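Local coordinates for hydrogen peroxide-inducible genes activator (Corynebacterium glutamicum, PDB 6G1D), which senses hydrogen peroxide as a LysR-type transcription factor and, as its name implies, probably switches on peroxide-inducible genes, at residues Thr29-Lys33 and Leu34-Gln38; Val104-Ile107 and Pro108-Pro112; Thr251-Pro254 and Ile255-Pro259. The protein carries 1 engineered substitution. One frame throughout, in Å; residues are numbered along the deposited sequence.

Interaction 1. Residues Thr29-Lys33 and Leu34-Gln38; sequences TAATK and LSISQ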
loop_
_atom_site.group_PDB
_atom_site.type_symbol
_atom_site.label_atom_id
_atom_site.label_comp_id
_atom_site.label_asym_id
_atom_site.label_seq_id
_atom_site.Cartn_x
_atom_site.Cartn_y
_atom_site.Cartn_z
ATOM N N THR B 29 -6.152 11.858 38.063
ATOM C CA THR B 29 -6.181 12.334 36.678
ATOM C C THR B 29 -7.546 12.017 36.067
ATOM O O THR B 29 -8.135 12.866 35.388
ATOM C CB THR B 29 -5.077 11.644 35.834
ATOM O OG1 THR B 29 -3.796 11.932 36.404
ATOM C CG2 THR B 29 -5.110 12.107 34.371
ATOM N N ALA B 30 -8.073 10.813 36.340
ATOM C CA ALA B 30 -9.358 10.416 35.753
ATOM C C ALA B 30 -10.471 11.321 36.256
ATOM O O ALA B 30 -11.326 11.770 35.485
ATOM C CB ALA B 30 -9.669 8.936 36.051
ATOM N N ALA B 31 -10.432 11.620 37.542
ATOM C CA ALA B 31 -11.452 12.453 38.174
ATOM C C ALA B 31 -11.424 13.860 37.617
ATOM O O ALA B 31 -12.477 14.457 37.368
ATOM C CB ALA B 31 -11.254 12.485 39.714
ATOM N N THR B 32 -10.236 14.415 37.458
ATOM C CA THR B 32 -10.086 15.787 36.902
ATOM C C THR B 32 -10.556 15.783 35.449
ATOM O O THR B 32 -11.203 16.716 35.022
ATOM C CB THR B 32 -8.647 16.310 37.011
ATOM O OG1 THR B 32 -7.770 15.434 36.300
ATOM C CG2 THR B 32 -8.195 16.399 38.471
ATOM N N LYS B 33 -10.269 14.717 34.712
ATOM C CA LYS B 33 -10.747 14.619 33.316
ATOM C C LYS B 33 -12.273 14.701 33.212
ATOM O O LYS B 33 -12.797 15.283 32.296
ATOM C CB LYS B 33 -10.236 13.346 32.620
ATOM C CG LYS B 33 -10.454 13.395 31.129
ATOM C CD LYS B 33 -9.443 12.563 30.372
ATOM C CE LYS B 33 -9.635 12.719 28.864
ATOM N NZ LYS B 33 -8.414 12.303 28.126
ATOM N N LEU B 34 -12.971 14.108 34.178
ATOM C CA LEU B 34 -14.442 14.075 34.209
ATOM C C LEU B 34 -15.067 15.197 35.010
ATOM O O LEU B 34 -16.294 15.248 35.133
ATOM C CB LEU B 34 -14.906 12.702 34.777
ATOM C CG LEU B 34 -14.482 11.487 33.877
ATOM C CD1 LEU B 34 -14.675 10.171 34.584
ATOM C CD2 LEU B 34 -15.264 11.531 32.560
ATOM N N SER B 35 -14.251 16.114 35.541
ATOM C CA SER B 35 -14.725 17.230 36.370
ATOM C C SER B 35 -15.549 16.768 37.581
ATOM O O SER B 35 -16.583 17.340 37.886
ATOM C CB SER B 35 -15.512 18.240 35.530
ATOM O OG SER B 35 -14.762 18.650 34.411
ATOM N N ILE B 36 -15.078 15.726 38.257
ATOM C CA ILE B 36 -15.704 15.247 39.490
ATOM C C ILE B 36 -14.638 15.014 40.529
ATOM O O ILE B 36 -13.457 14.945 40.213
ATOM C CB ILE B 36 -16.513 13.938 39.266
ATOM C CG1 ILE B 36 -15.601 12.797 38.751
ATOM C CG2 ILE B 36 -17.684 14.206 38.329
ATOM C CD1 ILE B 36 -16.383 11.535 38.388
ATOM N N SER B 37 -15.070 14.859 41.768
ATOM C CA SER B 37 -14.163 14.543 42.868
ATOM C C SER B 37 -13.732 13.080 42.812
ATOM O O SER B 37 -14.398 12.253 42.195
ATOM C CB SER B 37 -14.883 14.802 44.198
ATOM O OG SER B 37 -15.923 13.837 44.380
ATOM N N GLN B 38 -12.613 12.769 43.460
ATOM C CA GLN B 38 -12.125 11.406 43.588
ATOM C C GLN B 38 -13.101 10.471 44.335
ATOM O O GLN B 38 -13.278 9.337 43.899
ATOM C CB GLN B 38 -10.753 11.357 44.248
ATOM C CG GLN B 38 -9.586 11.722 43.338
ATOM C CD GLN B 38 -8.309 10.987 43.753
ATOM O OE1 GLN B 38 -8.330 9.771 43.987
ATOM N NE2 GLN B 38 -7.181 11.705 43.793
#

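Interaction 2. Residues Val104-Ile107 and Pro108-Pro112; sequences VGII and PTAAP. With SO4 (sulfate ion), chain M.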
loop_
_atom_site.group_PDB
_atom_site.type_symbol
_atom_site.label_atom_id
_atom_site.label_comp_id
_atom_site.label_asym_id
_atom_site.label_seq_id
_atom_site.Cartn_x
_atom_site.Cartn_y
_atom_site.Cartn_z
ATOM N N VAL B 104 -17.795 15.911 4.003
ATOM C CA VAL B 104 -17.666 16.383 2.634
ATOM C C VAL B 104 -16.357 15.842 2.059
ATOM O O VAL B 104 -15.289 16.056 2.606
ATOM C CB VAL B 104 -17.662 17.924 2.610
ATOM C CG1 VAL B 104 -17.576 18.443 1.196
ATOM C CG2 VAL B 104 -18.950 18.465 3.241
ATOM N N GLY B 105 -16.467 15.103 0.967
ATOM C CA GLY B 105 -15.310 14.642 0.210
ATOM C C GLY B 105 -14.979 15.732 -0.800
ATOM O O GLY B 105 -15.884 16.318 -1.392
ATOM N N ILE B 106 -13.687 16.021 -0.980
ATOM C CA ILE B 106 -13.278 16.987 -1.999
ATOM C C ILE B 106 -12.012 16.511 -2.685
ATOM O O ILE B 106 -11.098 16.053 -2.018
ATOM C CB ILE B 106 -12.997 18.378 -1.413
ATOM C CG1 ILE B 106 -14.104 18.830 -0.455
ATOM C CG2 ILE B 106 -12.805 19.396 -2.528
ATOM C CD1 ILE B 106 -13.835 20.164 0.255
ATOM N N ILE B 107 -11.970 16.676 -4.008
ATOM C CA ILE B 107 -10.783 16.350 -4.796
ATOM C C ILE B 107 -9.578 17.265 -4.442
ATOM O O ILE B 107 -9.766 18.447 -4.090
ATOM C CB ILE B 107 -11.068 16.365 -6.310
ATOM C CG1 ILE B 107 -11.518 17.743 -6.800
ATOM C CG2 ILE B 107 -12.115 15.312 -6.677
ATOM C CD1 ILE B 107 -11.608 17.842 -8.300
ATOM N N PRO B 108 -8.349 16.716 -4.490
ATOM C CA PRO B 108 -7.196 17.459 -3.973
ATOM C C PRO B 108 -6.827 18.749 -4.708
ATOM O O PRO B 108 -6.169 19.602 -4.115
ATOM C CB PRO B 108 -6.030 16.471 -4.102
ATOM C CG PRO B 108 -6.613 15.146 -4.364
ATOM C CD PRO B 108 -8.015 15.310 -4.816
ATOM N N THR B 109 -7.211 18.874 -5.978
ATOM C CA THR B 109 -6.954 20.088 -6.737
ATOM C C THR B 109 -8.075 21.128 -6.625
ATOM O O THR B 109 -8.032 22.119 -7.338
ATOM C CB THR B 109 -6.672 19.797 -8.237
ATOM O OG1 THR B 109 -7.854 19.316 -8.879
ATOM C CG2 THR B 109 -5.516 18.807 -8.377
ATOM N N ALA B 110 -9.089 20.867 -5.796
ATOM C CA ALA B 110 -10.048 21.887 -5.394
ATOM C C ALA B 110 -10.008 22.205 -3.900
ATOM O O ALA B 110 -10.125 23.387 -3.529
ATOM C CB ALA B 110 -11.447 21.495 -5.805
ATOM N N ALA B 111 -9.805 21.181 -3.056
ATOM C CA ALA B 111 -9.933 21.306 -1.598
ATOM C C ALA B 111 -9.214 22.493 -0.926
ATOM O O ALA B 111 -9.840 23.311 -0.307
ATOM C CB ALA B 111 -9.475 20.011 -0.923
ATOM N N PRO B 112 -7.876 22.571 -1.061
ATOM C CA PRO B 112 -7.174 23.604 -0.324
ATOM C C PRO B 112 -7.580 25.019 -0.740
ATOM O O PRO B 112 -7.402 25.934 0.040
ATOM C CB PRO B 112 -5.707 23.298 -0.625
ATOM C CG PRO B 112 -5.740 22.522 -1.923
ATOM C CD PRO B 112 -6.966 21.710 -1.844
HETATM S S SO4 M . -7.898 15.825 -8.726
HETATM O O1 SO4 M . -8.454 17.207 -7.985
HETATM O O2 SO4 M . -8.959 14.496 -8.879
HETATM O O3 SO4 M . -7.395 16.415 -10.201
HETATM O O4 SO4 M . -6.668 15.362 -7.784
#

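Interaction 3. Residues Thr251-Pro254 and Ile255-Pro259; sequences TLVP and ISAIP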
loop_
_atom_site.group_PDB
_atom_site.type_symbol
_atom_site.label_atom_id
_atom_site.label_comp_id
_atom_site.label_asym_id
_atom_site.label_seq_id
_atom_site.Cartn_x
_atom_site.Cartn_y
_atom_site.Cartn_z
ATOM N N THR B 251 2.864 23.900 -16.734
ATOM C CA THR B 251 1.626 23.185 -16.400
ATOM C C THR B 251 0.394 24.060 -16.540
ATOM O O THR B 251 0.483 25.224 -16.929
ATOM C CB THR B 251 1.740 22.509 -15.008
ATOM O OG1 THR B 251 0.781 21.438 -14.880
ATOM C CG2 THR B 251 1.545 23.523 -13.892
ATOM N N LEU B 252 -0.760 23.448 -16.300
ATOM C CA LEU B 252 -2.025 24.182 -16.170
ATOM C C LEU B 252 -2.599 23.921 -14.771
ATOM O O LEU B 252 -2.534 22.808 -14.285
ATOM C CB LEU B 252 -3.036 23.805 -17.226
ATOM C CG LEU B 252 -2.848 24.354 -18.643
ATOM C CD1 LEU B 252 -1.617 23.769 -19.341
ATOM C CD2 LEU B 252 -4.076 24.140 -19.490
ATOM N N VAL B 253 -3.105 24.968 -14.134
ATOM C CA VAL B 253 -3.764 24.831 -12.843
ATOM C C VAL B 253 -5.141 25.508 -12.884
ATOM O O VAL B 253 -5.401 26.398 -13.695
ATOM C CB VAL B 253 -2.929 25.364 -11.672
ATOM C CG1 VAL B 253 -1.586 24.655 -11.630
ATOM C CG2 VAL B 253 -2.780 26.881 -11.721
ATOM N N PRO B 254 -6.046 25.065 -12.005
ATOM C CA PRO B 254 -7.327 25.775 -11.887
ATOM C C PRO B 254 -7.118 27.149 -11.303
ATOM O O PRO B 254 -6.236 27.311 -10.463
ATOM C CB PRO B 254 -8.123 24.913 -10.902
ATOM C CG PRO B 254 -7.344 23.652 -10.758
ATOM C CD PRO B 254 -5.937 23.945 -11.053
ATOM N N ILE B 255 -7.906 28.134 -11.727
ATOM C CA ILE B 255 -7.697 29.498 -11.256
ATOM C C ILE B 255 -7.804 29.702 -9.739
ATOM O O ILE B 255 -7.125 30.566 -9.192
ATOM C CB ILE B 255 -8.553 30.534 -11.978
ATOM C CG1 ILE B 255 -10.058 30.264 -11.857
ATOM C CG2 ILE B 255 -8.092 30.667 -13.443
ATOM C CD1 ILE B 255 -10.847 31.510 -12.224
ATOM N N SER B 256 -8.595 28.888 -9.051
ATOM C CA SER B 256 -8.669 28.972 -7.578
ATOM C C SER B 256 -7.344 28.666 -6.926
ATOM O O SER B 256 -7.108 29.113 -5.820
ATOM C CB SER B 256 -9.763 28.063 -6.989
ATOM O OG SER B 256 -9.453 26.691 -7.207
ATOM N N ALA B 257 -6.465 27.911 -7.591
ATOM C CA ALA B 257 -5.131 27.655 -7.061
ATOM C C ALA B 257 -4.166 28.871 -7.072
ATOM O O ALA B 257 -3.141 28.858 -6.369
ATOM C CB ALA B 257 -4.470 26.488 -7.776
ATOM N N ILE B 258 -4.458 29.875 -7.878
ATOM C CA ILE B 258 -3.502 30.973 -8.130
ATOM C C ILE B 258 -2.880 31.563 -6.876
ATOM O O ILE B 258 -1.659 31.589 -6.758
ATOM C CB ILE B 258 -4.113 32.016 -9.084
ATOM C CG1 ILE B 258 -4.151 31.442 -10.510
ATOM C CG2 ILE B 258 -3.320 33.322 -9.096
ATOM C CD1 ILE B 258 -5.044 32.200 -11.457
ATOM N N PRO B 259 -3.699 31.996 -5.895
ATOM C CA PRO B 259 -3.054 32.678 -4.767
ATOM C C PRO B 259 -2.203 31.769 -3.918
ATOM O O PRO B 259 -1.377 32.248 -3.167
ATOM C CB PRO B 259 -4.229 33.205 -3.926
ATOM C CG PRO B 259 -5.419 33.119 -4.795
ATOM C CD PRO B 259 -5.170 32.040 -5.817
#

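Interaction 1. Residues Thr29-Lys33 and Leu34-Gln38
Ala31 and Ile36 meet where a helix ends and the chain swings into a turn. Ile36 N reaches back to Ala31 O at 3.0 Å along a nearly straight N-H line (172°), and Ser35, with positive phi (56°), donates its N to Thr32 O from well above the carbonyl plane. These two bonds make a Schellman motif. Leu34 N keeps the last regular helical bond, 3.1 Å to Ala30 O.

The methyl of Ala31 comes closest to the backbone, 3.3 Å from Ile36 O; its apolar contacts are looser, 4.5 Å to CG1 of Ile36 and 4.1 Å to CG of Gln38. Leu34 CG likewise meets backbone, lying 3.6 Å from Ala30 O.

Among the polar side chains, Thr32 OG1 folds back on Thr29 O at 2.7 Å, approaching the same face of that carbonyl as Lys33 N. Lys33 stretches out, CG anti to its backbone N (chi1 -167°), and its NZ forms a salt bridge with Glu196 of the second subunit.

Ser37 is the N-cap of the following helix, its OG bonded to Ser40 N. The turn thus joins helices 27-33 and 38-52 within the LysR-family helix-turn-helix region; Ala30 and Leu34 pack between Thr20 of helix 12-24 and Leu41 of helix 38-52.

Interaction 2. Residues Val104-Ile107 and Pro108-Pro112
The turn from strand 100-106 into helix 111-125 is the first corner of a beta-alpha-beta unit, and in it Ile106 and Ile107 pack against Ala110 and Ala111. Ile107 O gathers two backbone donors. Ala111 N approaches at 2.9 Å, nearly along the C=O axis, whereas Ala110 N, at 3.0 Å, sits above the carbonyl plane. One oxygen therefore holds both residues that lead into the helix.

Two small apolar contacts flank this pair of bonds. Ile106 carries CG2 anti to its backbone N (chi1 -47° for CG1), a setting that brings this methyl branch over the start of the helix, 3.7 Å from the methyl of Ala111. Ile107 instead offers CG1, which meets Ala110 CB at 3.9 Å. Beyond the helix the unit closes with strand 129-135, which runs parallel to strand 100-106 and sends Glu135 against Pro108 and Ala111.

On its other side the turn borders a bound sulfate, probably from the crystallisation liquor. Thr109 N donates to sulfate O1 at 2.9 Å; Thr109 OG1 is modelled 2.4 Å from the same O1, too short to be trusted in detail. With chi1 at 68°, OG1 stands between the backbone N and the carbonyl carbon, which places it on the sulfate side of the turn. Ile107 passes obliquely across Thr109, its CD1 3.2 Å from sulfate O1. His207 ND1 and the backbone N atoms of Leu209 and of the engineered Ser208, which replaces a cysteine, also bond to the anion, in what is probably the peroxide-sensing pocket; Arg280 NH1 is hydrogen-bonded to Thr109 OG1. Ala111 and Pro112 pack on Thr239 of the second subunit, whose Gln242 NE2 is bonded to Pro112 O.

Interaction 3. Residues Thr251-Pro254 and Ile255-Pro259
Val253 points its CB toward the bend that follows strand 251-254, and Ala257 points its CB back toward the strand. The meeting is methyl to methyl: CG2 of Val253 lies 4.3 Å from CB of Ala257. Beside it the ring of Pro254 brings CD to 4.4 Å from the same alanine CB, so Ala257 is approached by two strand residues at once. These are loose contacts, and the tighter approach is to the backbone, where Ala257 CB comes within 3.3 Å of Pro254 O.

That carbonyl also accepts a hydrogen bond. Ala257 N donates to Pro254 O at 2.9 Å with an N-H...O angle of 146°, coming from above the carbonyl plane. The one bond spans three residues and opens a short 3-10 turn at 255-257. A second bond of the same spacing follows, Ile258 N to Ile255 O at 3.1 Å, as the chain goes on into helix 258-261. In the fold this is the exit from an outermost strand of the mixed sheet within this chain: strand 251-254 runs antiparallel to strand 164-179, to which Val253 is joined by backbone bonds with Ile175.

Ile255 and Ser256 turn differently. CB of Ile255 points away from the strand, and with chi1 at 59° its CG1 is folded between the backbone N and the carbonyl carbon. Ser256 OG passes 4.3 Å from Pro254 CB and is hydrogen-bonded to Glu172 OE2. Ile258 rests against the side chain of Ile175, while Val253 is met by Leu237 and Met241 of helix 237-245.

How the interactions relate
The three contacts follow one another along the chain, none enclosing another. Interaction 1 belongs to the helix-turn-helix range and lies far from the others: its centre is about 40 Å from that of interaction 2 and about 51 Å from that of interaction 3, on the opposite side of the chain's centre from the latter. Interactions 2 and 3 fall within the LysR substrate-binding range, their centres about 14 Å apart, and both are turns leaving strands of one mixed sheet. They touch by packing, Thr109 O to Pro254 CG at 3.8 Å. The layout is consistent with a regulator whose sensing and DNA-binding parts are separate.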